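Local coordinates for Non-sulfated chondroitin lyase E66 (Autographa californica nucleopolyhedrovirus, PDB 3VSN), which cleaves non-sulfated chondroitin as a viral envelope lyase, is essential for oral infectivity and may digest the chondroitin sulfate barrier of the host midgut, at residues K600-M604 against I617-F621; N381-F385 against P529-L535; I389-S393 against M437-F442; K443-L447 against A586-Y590. One frame throughout, in Å; residues are numbered along the deposited sequence.

Contact 1: residues K600-M604 against I617-F621; sequences KVSFM and IMNSF
With CG anti to the carbonyl carbon in both residues (chi1 -72° in Phe603, -71° in Phe621), the two rings swing toward each other from strand 600-604 and helix 617-621. They meet obliquely, CZ of Phe603 lying 4.0 Å from CE1 of Phe621. The tip of the Phe603 ring also reaches the helix backbone, its CZ 4.0 Å from CA of Ile617, while CG1 of Ile617 lies over a face of the ring. Ser620 comes to the ring edge, its CB 3.6 Å from CE2 of Phe603. A residue this small lets a phenyl edge come close to the helix, and its hydroxyl is satisfied by Val616 O one turn earlier, so it can sit beside a hydrocarbon. Helix 614-623 thus covers one face of the seven-stranded antiparallel sheet to which strand 600-605 belongs, crossing the strand segment at 119° with axes 11.3 Å apart. On the sheet's other face, Ser602 and Met604 touch strand 414-421. Val601 packs beside Phe621: its CG1 approaches CE1 of that ring at the edge, in plane, at 3.9 Å. Met594 of the adjacent strand 592-597 touches Val601 and both phenylalanines.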
# COMPACT_ATOMS: atom_id res chain seq x y z
N LYS A 600 1.41 14.92 25.86
CA LYS A 600 0.39 14.03 25.32
C LYS A 600 0.75 12.57 25.58
O LYS A 600 1.91 12.19 25.44
CB LYS A 600 0.22 14.27 23.82
CG LYS A 600 -0.89 13.49 23.16
CD LYS A 600 -0.88 13.71 21.65
CE LYS A 600 -2.04 13.02 20.97
NZ LYS A 600 -1.91 11.54 21.03
N VAL A 601 -0.23 11.77 25.98
CA VAL A 601 -0.04 10.33 26.17
C VAL A 601 -1.18 9.58 25.48
O VAL A 601 -2.34 9.98 25.59
CB VAL A 601 0.00 9.93 27.66
CG1 VAL A 601 0.22 8.44 27.81
CG2 VAL A 601 1.11 10.67 28.40
N SER A 602 -0.83 8.51 24.78
CA SER A 602 -1.82 7.63 24.16
C SER A 602 -1.68 6.19 24.67
O SER A 602 -0.55 5.69 24.80
CB SER A 602 -1.68 7.66 22.64
OG SER A 602 -2.47 6.65 22.04
N PHE A 603 -2.81 5.55 24.97
CA PHE A 603 -2.86 4.13 25.38
C PHE A 603 -3.79 3.37 24.45
O PHE A 603 -4.78 3.92 23.98
CB PHE A 603 -3.51 3.98 26.76
CG PHE A 603 -2.68 4.46 27.91
CD1 PHE A 603 -2.75 5.78 28.32
CD2 PHE A 603 -1.90 3.56 28.64
CE1 PHE A 603 -2.01 6.22 29.42
CE2 PHE A 603 -1.17 3.99 29.74
CZ PHE A 603 -1.22 5.32 30.12
N MET A 604 -3.50 2.08 24.24
CA MET A 604 -4.46 1.17 23.63
C MET A 604 -4.24 -0.26 24.12
O MET A 604 -3.11 -0.65 24.40
CB MET A 604 -4.38 1.21 22.09
CG MET A 604 -5.38 0.29 21.41
SD MET A 604 -5.35 0.33 19.61
CE MET A 604 -6.35 -1.11 19.24
N ILE A 617 -3.16 3.07 34.06
CA ILE A 617 -2.51 4.36 33.81
C ILE A 617 -1.42 4.62 34.85
O ILE A 617 -0.28 4.97 34.50
CB ILE A 617 -3.54 5.51 33.78
CG1 ILE A 617 -4.56 5.28 32.66
CG2 ILE A 617 -2.85 6.86 33.61
CD1 ILE A 617 -5.81 6.13 32.75
N MET A 618 -1.76 4.42 36.13
CA MET A 618 -0.82 4.64 37.24
C MET A 618 0.40 3.72 37.13
O MET A 618 1.54 4.18 37.28
CB MET A 618 -1.53 4.46 38.59
CG MET A 618 -0.64 4.65 39.83
SD MET A 618 0.39 3.22 40.27
CE MET A 618 -0.85 1.97 40.59
N ASN A 619 0.17 2.43 36.88
CA ASN A 619 1.27 1.48 36.73
C ASN A 619 2.17 1.81 35.54
O ASN A 619 3.40 1.68 35.64
CB ASN A 619 0.75 0.04 36.62
CG ASN A 619 0.29 -0.52 37.96
OD1 ASN A 619 0.87 -0.23 39.00
ND2 ASN A 619 -0.75 -1.34 37.93
N SER A 620 1.57 2.26 34.44
CA SER A 620 2.32 2.63 33.24
C SER A 620 3.23 3.82 33.50
O SER A 620 4.42 3.79 33.15
CB SER A 620 1.37 2.93 32.07
OG SER A 620 0.57 1.79 31.77
N PHE A 621 2.68 4.86 34.12
CA PHE A 621 3.44 6.06 34.46
C PHE A 621 4.57 5.76 35.44
O PHE A 621 5.67 6.30 35.32
CB PHE A 621 2.52 7.16 35.01
CG PHE A 621 1.61 7.80 33.97
CD1 PHE A 621 1.84 7.64 32.60
CD2 PHE A 621 0.54 8.59 34.37
CE1 PHE A 621 1.01 8.23 31.66
CE2 PHE A 621 -0.29 9.20 33.44
CZ PHE A 621 -0.06 9.01 32.08

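Contact 2: residues N381-F385 against P529-L535; sequences NTVSF and PNSSVEL
Phe385 reaches from its loop onto segment 529-535, and each part of its side chain finds a different neighbour. Its CB lies 4.1 Å from Leu535 CD2, whose branch crosses it at about a right angle. Next, CG comes to 4.0 Å from Val533 CG1, and CD2 touches the other methyl of the same valine, CG2, at 3.7 Å. The beta-branched valine thus offers two methyls to one aromatic. Further out, CE1 is 3.6 Å from Pro529 CG, which sits over the same ring face as Val533 CG1 and makes a CH-pi contact; the rigid proline ring, with its restricted phi, suits a position where the chain turns a corner. Ser384 CB covers part of the opposite face. Phe385 CE2 stands 3.5 Å from Asn530 ND2, which approaches obliquely, with ring and amide planes 85° apart.

That amide does two jobs. With CG held between the backbone N and the carbonyl carbon (chi1 60°), Asn530 turns OD1 back to accept from Ser532 N at 2.8 Å, an Asx turn within the type I turn 530-533. Its ND2 donates a hydrogen bond to Asn381 O (3.2 Å, 154°), in the carbonyl plane. A water taken up by Asn381 ND2 also bonds weakly to Ser532 OG at the exposed end. The loop therefore docks on the corner before strand 533-540 by a greasy ring inside and a hydrogen bond from a side-chain amide outside: shape packs the phenylalanine, while a polar side chain already anchored in its own turn helps to position the Asn381 carbonyl.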
# COMPACT_ATOMS: atom_id res chain seq x y z
N ASN A 381 13.87 -14.33 -5.39
CA ASN A 381 15.03 -14.74 -4.59
C ASN A 381 15.29 -13.87 -3.36
O ASN A 381 16.11 -14.23 -2.50
CB ASN A 381 16.29 -14.77 -5.46
CG ASN A 381 16.18 -15.73 -6.62
OD1 ASN A 381 15.71 -16.86 -6.46
ND2 ASN A 381 16.60 -15.29 -7.80
N THR A 382 14.61 -12.73 -3.27
CA THR A 382 14.84 -11.79 -2.17
C THR A 382 13.59 -11.53 -1.31
O THR A 382 13.70 -10.96 -0.22
CB THR A 382 15.39 -10.43 -2.67
OG1 THR A 382 14.40 -9.78 -3.48
CG2 THR A 382 16.67 -10.62 -3.49
N VAL A 383 12.43 -11.96 -1.80
CA VAL A 383 11.14 -11.64 -1.15
C VAL A 383 10.97 -12.31 0.23
O VAL A 383 10.11 -11.92 1.02
CB VAL A 383 9.94 -11.93 -2.10
CG1 VAL A 383 9.66 -13.42 -2.20
CG2 VAL A 383 8.69 -11.18 -1.66
N SER A 384 11.81 -13.31 0.51
CA SER A 384 11.79 -14.02 1.79
C SER A 384 12.54 -13.28 2.88
O SER A 384 12.53 -13.69 4.04
CB SER A 384 12.41 -15.41 1.63
OG SER A 384 11.60 -16.24 0.81
N PHE A 385 13.20 -12.18 2.52
CA PHE A 385 14.14 -11.52 3.40
C PHE A 385 13.85 -10.03 3.55
O PHE A 385 13.70 -9.31 2.56
CB PHE A 385 15.58 -11.74 2.91
CG PHE A 385 15.87 -13.18 2.56
CD1 PHE A 385 16.20 -14.09 3.56
CD2 PHE A 385 15.80 -13.63 1.25
CE1 PHE A 385 16.45 -15.42 3.26
CE2 PHE A 385 16.06 -14.96 0.93
CZ PHE A 385 16.39 -15.85 1.94
N PRO A 529 22.10 -16.31 2.82
CA PRO A 529 21.16 -17.44 2.70
C PRO A 529 21.08 -18.04 1.30
O PRO A 529 20.67 -19.19 1.15
CB PRO A 529 19.82 -16.81 3.08
CG PRO A 529 19.96 -15.38 2.70
CD PRO A 529 21.39 -15.02 2.97
N ASN A 530 21.43 -17.25 0.29
CA ASN A 530 21.52 -17.69 -1.10
C ASN A 530 22.45 -16.75 -1.85
O ASN A 530 23.02 -15.83 -1.26
CB ASN A 530 20.12 -17.79 -1.76
CG ASN A 530 19.38 -16.46 -1.79
OD1 ASN A 530 19.97 -15.41 -2.06
ND2 ASN A 530 18.08 -16.50 -1.55
N SER A 531 22.60 -16.96 -3.16
CA SER A 531 23.55 -16.19 -3.95
C SER A 531 23.09 -14.75 -4.26
O SER A 531 23.84 -13.98 -4.86
CB SER A 531 23.89 -16.93 -5.25
OG SER A 531 22.72 -17.12 -6.02
N SER A 532 21.87 -14.40 -3.86
CA SER A 532 21.29 -13.09 -4.17
C SER A 532 21.17 -12.17 -2.95
O SER A 532 20.83 -11.00 -3.09
CB SER A 532 19.90 -13.27 -4.79
OG SER A 532 19.95 -14.07 -5.96
N VAL A 533 21.44 -12.71 -1.76
CA VAL A 533 21.13 -12.02 -0.51
C VAL A 533 22.27 -12.10 0.51
O VAL A 533 22.91 -13.14 0.65
CB VAL A 533 19.83 -12.58 0.11
CG1 VAL A 533 19.53 -11.93 1.46
CG2 VAL A 533 18.65 -12.39 -0.83
N GLU A 534 22.51 -10.99 1.21
CA GLU A 534 23.36 -10.97 2.41
C GLU A 534 22.56 -10.42 3.59
O GLU A 534 21.75 -9.49 3.43
CB GLU A 534 24.64 -10.14 2.18
CG GLU A 534 25.73 -10.37 3.22
CD GLU A 534 26.92 -9.42 3.08
OE1 GLU A 534 26.77 -8.34 2.46
OE2 GLU A 534 28.01 -9.76 3.61
N LEU A 535 22.78 -10.99 4.78
CA LEU A 535 22.02 -10.62 5.97
C LEU A 535 22.90 -10.24 7.15
O LEU A 535 24.00 -10.76 7.31
CB LEU A 535 21.12 -11.78 6.43
CG LEU A 535 20.15 -12.47 5.48
CD1 LEU A 535 19.60 -13.72 6.15
CD2 LEU A 535 19.02 -11.54 5.06
O HOH W 1 17.78 -12.76 -8.14

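Contact 3: residues I389-S393 against M437-F442; sequences IILQS and MNNLQF
Gln392 spans the gap to Asn438 and Met437 with both ends of its amide, tying the end of strand 390-391, from one antiparallel sheet of the beta-domain, to a type I' turn that leads into strand 440-449 of another. Its OE1 accepts from Asn438 ND2 at 2.9 Å, the donor lying nearly along the C=O axis and the two amides nearly coplanar. Its NE2 donates to Met437 O at 3.0 Å in an almost straight bond (174°). That carbonyl is gripped twice, because Leu440 N, 3.1 Å away, closes the turn on the same oxygen; the two donors arrive from opposite faces of its plane. Glutamine suits this place: extended beyond CG, it is long enough to cross between the segments and carries both a donor and an acceptor. The turn's two central residues are asparagines, a type that tolerates the positive phi required there.

Toward Ile390 and Phe442 the contact becomes apolar. Ile390 CD1 reaches CD2 of Phe442 at 3.8 Å, and Ile390 CG2 stands 4.4 Å from Leu440 CD1. Met364 of helix 359-364 touches all three of these side chains, filling in between the sheets.

Further out, other residues probably help to position these groups. Asn438 ND2 is also hydrogen-bonded to Ser466 OG, its strongest polar partner, which probably helps set the rotation of that amide, and Tyr457 meets the Phe442 ring edge-to-face. On the turn side, Leu440 CB comes to 3.8 Å from Gln392 NE2, placing hydrocarbon beside the amide nitrogen.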
# COMPACT_ATOMS: atom_id res chain seq x y z
N ILE A 389 11.98 -10.07 9.65
CA ILE A 389 11.54 -11.44 9.33
C ILE A 389 12.26 -12.49 10.19
O ILE A 389 13.49 -12.47 10.32
CB ILE A 389 11.67 -11.76 7.82
CG1 ILE A 389 10.70 -10.87 7.00
CG2 ILE A 389 11.40 -13.24 7.55
CD1 ILE A 389 10.69 -11.13 5.50
N ILE A 390 11.48 -13.37 10.80
CA ILE A 390 12.02 -14.50 11.55
C ILE A 390 12.12 -15.69 10.60
O ILE A 390 11.11 -16.11 10.02
CB ILE A 390 11.16 -14.87 12.78
CG1 ILE A 390 10.99 -13.66 13.72
CG2 ILE A 390 11.78 -16.04 13.54
CD1 ILE A 390 9.92 -13.84 14.77
N LEU A 391 13.34 -16.21 10.43
CA LEU A 391 13.59 -17.35 9.54
C LEU A 391 13.66 -18.64 10.34
O LEU A 391 14.23 -18.67 11.44
CB LEU A 391 14.90 -17.16 8.77
CG LEU A 391 15.07 -15.94 7.87
CD1 LEU A 391 16.46 -15.94 7.25
CD2 LEU A 391 14.00 -15.89 6.79
N GLN A 392 13.09 -19.70 9.78
CA GLN A 392 13.02 -21.00 10.45
C GLN A 392 13.95 -22.02 9.80
O GLN A 392 14.09 -23.14 10.29
CB GLN A 392 11.58 -21.53 10.45
CG GLN A 392 10.62 -20.71 11.29
CD GLN A 392 9.24 -21.35 11.37
OE1 GLN A 392 9.10 -22.54 11.63
NE2 GLN A 392 8.21 -20.54 11.14
N SER A 393 14.58 -21.62 8.71
CA SER A 393 15.57 -22.45 8.02
C SER A 393 16.68 -21.55 7.47
O SER A 393 16.54 -20.32 7.46
CB SER A 393 14.91 -23.24 6.88
OG SER A 393 14.34 -22.36 5.92
N MET A 437 2.55 -21.45 9.37
CA MET A 437 3.99 -21.21 9.42
C MET A 437 4.61 -21.98 10.59
O MET A 437 5.39 -21.42 11.37
CB MET A 437 4.32 -19.71 9.49
CG MET A 437 4.01 -18.97 8.19
SD MET A 437 4.73 -17.32 8.05
CE MET A 437 3.78 -16.42 9.27
N ASN A 438 4.26 -23.26 10.69
CA ASN A 438 4.83 -24.16 11.70
C ASN A 438 4.48 -23.72 13.14
O ASN A 438 5.30 -23.88 14.06
CB ASN A 438 6.35 -24.26 11.49
CG ASN A 438 6.99 -25.33 12.34
OD1 ASN A 438 6.41 -26.39 12.58
ND2 ASN A 438 8.21 -25.06 12.81
N ASN A 439 3.28 -23.18 13.32
CA ASN A 439 2.82 -22.64 14.61
C ASN A 439 3.71 -21.53 15.17
O ASN A 439 3.80 -21.36 16.40
CB ASN A 439 2.61 -23.76 15.66
CG ASN A 439 1.23 -24.40 15.57
OD1 ASN A 439 1.05 -25.54 16.00
ND2 ASN A 439 0.26 -23.67 15.03
N LEU A 440 4.37 -20.79 14.28
CA LEU A 440 5.13 -19.61 14.68
C LEU A 440 4.26 -18.67 15.50
O LEU A 440 3.14 -18.34 15.10
CB LEU A 440 5.69 -18.86 13.46
CG LEU A 440 6.39 -17.52 13.73
CD1 LEU A 440 7.76 -17.71 14.39
CD2 LEU A 440 6.53 -16.73 12.43
N GLN A 441 4.79 -18.26 16.65
CA GLN A 441 4.14 -17.26 17.49
C GLN A 441 5.18 -16.26 17.97
O GLN A 441 6.37 -16.57 18.02
CB GLN A 441 3.44 -17.92 18.68
CG GLN A 441 4.37 -18.61 19.66
CD GLN A 441 3.65 -19.11 20.89
OE1 GLN A 441 3.25 -18.32 21.75
NE2 GLN A 441 3.48 -20.42 20.99
N PHE A 442 4.72 -15.06 18.30
CA PHE A 442 5.59 -14.05 18.91
C PHE A 442 4.81 -12.93 19.58
O PHE A 442 3.63 -12.73 19.30
CB PHE A 442 6.61 -13.48 17.90
CG PHE A 442 5.99 -12.89 16.65
CD1 PHE A 442 5.27 -11.70 16.70
CD2 PHE A 442 6.16 -13.52 15.42
CE1 PHE A 442 4.71 -11.16 15.54
CE2 PHE A 442 5.61 -12.98 14.26
CZ PHE A 442 4.89 -11.80 14.32

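Contact 4: residues K443-L447 against A586-Y590; sequences KSCTL and ALFNY
Lys443 lays its CE over the face of the Tyr590 ring, 3.7 Å from Tyr590 CG. Bends at chi2 (-98°) and chi4 carry the chain across the ring at about a right angle, and NZ ends 4.4 Å from the Tyr590 centroid as a cation-pi partner. Lysine suits the place because its methylenes pack on the aromatic while the ammonium has a salt bridge to Glu574 and a second cation-pi contact with Tyr431. Two residues on, Cys445 puts CB above the centre of the Phe588 ring, 3.5 Å from its centroid. Its SG lies obliquely at 4.1 Å from the same centroid, a sulfur-aromatic contact that suits the small thiol. Thr446 turns its side chain the other way, to Gln455, but its carbonyl O meets the edge of Phe588 in plane, 3.5 Å from CZ, where the ring hydrogens are slightly positive. Leu447 then straddles the methyl of Ala586, CD1 3.9 Å from Ala586 CB and CD2 equally near; the short alanine lets the branched leucine come close. The antiparallel strand segments (172°, axes 8.7 Å apart) share no backbone hydrogen bonds; apart from the Thr446 carbonyl, side chains make the contact, as expected of two sheets packed face to face in a beta-sandwich.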
# COMPACT_ATOMS: atom_id res chain seq x y z
N LYS A 443 5.49 -12.23 20.48
CA LYS A 443 5.07 -10.90 20.88
C LYS A 443 6.03 -9.92 20.21
O LYS A 443 7.24 -10.10 20.29
CB LYS A 443 5.11 -10.75 22.41
CG LYS A 443 4.09 -11.59 23.16
CD LYS A 443 2.85 -10.79 23.54
CE LYS A 443 1.76 -11.65 24.16
NZ LYS A 443 2.10 -12.19 25.51
N SER A 444 5.48 -8.92 19.53
CA SER A 444 6.29 -8.00 18.74
C SER A 444 6.04 -6.57 19.21
O SER A 444 4.89 -6.13 19.27
CB SER A 444 5.96 -8.14 17.25
OG SER A 444 6.61 -7.14 16.48
N CYS A 445 7.13 -5.86 19.52
CA CYS A 445 7.07 -4.48 19.98
C CYS A 445 7.84 -3.61 18.99
O CYS A 445 9.05 -3.79 18.84
CB CYS A 445 7.72 -4.35 21.36
SG CYS A 445 7.06 -5.41 22.66
N THR A 446 7.16 -2.68 18.33
CA THR A 446 7.83 -1.77 17.41
C THR A 446 7.57 -0.33 17.81
O THR A 446 6.44 0.02 18.15
CB THR A 446 7.37 -1.98 15.95
OG1 THR A 446 7.23 -3.38 15.68
CG2 THR A 446 8.36 -1.36 14.97
N LEU A 447 8.61 0.50 17.78
CA LEU A 447 8.45 1.94 18.00
C LEU A 447 9.11 2.73 16.88
O LEU A 447 10.31 2.58 16.63
CB LEU A 447 9.02 2.34 19.37
CG LEU A 447 9.00 3.83 19.74
CD1 LEU A 447 7.58 4.32 20.00
CD2 LEU A 447 9.90 4.09 20.94
N ALA A 586 8.07 5.15 25.53
CA ALA A 586 7.04 4.17 25.20
C ALA A 586 7.03 3.05 26.22
O ALA A 586 8.05 2.75 26.83
CB ALA A 586 7.23 3.63 23.79
N LEU A 587 5.87 2.43 26.39
CA LEU A 587 5.75 1.28 27.27
C LEU A 587 4.97 0.19 26.57
O LEU A 587 3.87 0.42 26.07
CB LEU A 587 5.06 1.65 28.58
CG LEU A 587 5.00 0.51 29.61
CD1 LEU A 587 6.39 0.23 30.18
CD2 LEU A 587 4.03 0.85 30.72
N PHE A 588 5.56 -1.00 26.54
CA PHE A 588 4.88 -2.18 26.07
C PHE A 588 4.64 -3.03 27.31
O PHE A 588 5.59 -3.44 27.98
CB PHE A 588 5.75 -2.95 25.06
CG PHE A 588 6.14 -2.14 23.85
CD1 PHE A 588 5.33 -2.12 22.72
CD2 PHE A 588 7.32 -1.39 23.84
CE1 PHE A 588 5.69 -1.38 21.59
CE2 PHE A 588 7.68 -0.65 22.72
CZ PHE A 588 6.86 -0.64 21.60
N ASN A 589 3.38 -3.25 27.65
CA ASN A 589 3.05 -4.11 28.79
C ASN A 589 1.80 -4.90 28.45
O ASN A 589 0.71 -4.59 28.91
CB ASN A 589 2.85 -3.29 30.07
CG ASN A 589 2.74 -4.17 31.31
OD1 ASN A 589 3.31 -5.26 31.37
ND2 ASN A 589 2.01 -3.70 32.32
N TYR A 590 1.99 -5.92 27.61
CA TYR A 590 0.88 -6.67 27.05
C TYR A 590 -0.23 -6.94 28.08
O TYR A 590 0.06 -7.48 29.15
CB TYR A 590 1.35 -7.98 26.41
CG TYR A 590 0.27 -8.54 25.54
CD1 TYR A 590 -0.69 -9.40 26.06
CD2 TYR A 590 0.15 -8.14 24.21
CE1 TYR A 590 -1.72 -9.88 25.28
CE2 TYR A 590 -0.87 -8.61 23.42
CZ TYR A 590 -1.81 -9.48 23.96
OH TYR A 590 -2.82 -9.95 23.17

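In the fold
Contacts 1, 3 and 4 are buried, whereas contact 2 lies partly at the surface, where water joins in. Contacts 1 and 4 use the same seven-stranded sheet and touch through Ser620 CA and Leu587 CD2, 3.5 Å apart: contact 4 packs one face against the neighbouring sheet, contact 1 lays a helix on the other. Strand 440-449 links contacts 3 and 4, the turn leading into it held by amides. Contacts 2 and 3 share the four-stranded sheet and meet where Phe385 CE1 lies 4.0 Å from Leu391 CD1. Side-chain amides bond across contacts 2 and 3; contact 1 is held by ring and aliphatic packing, contact 4 by such packing plus a lysine cation-pi and a sulfur-aromatic contact.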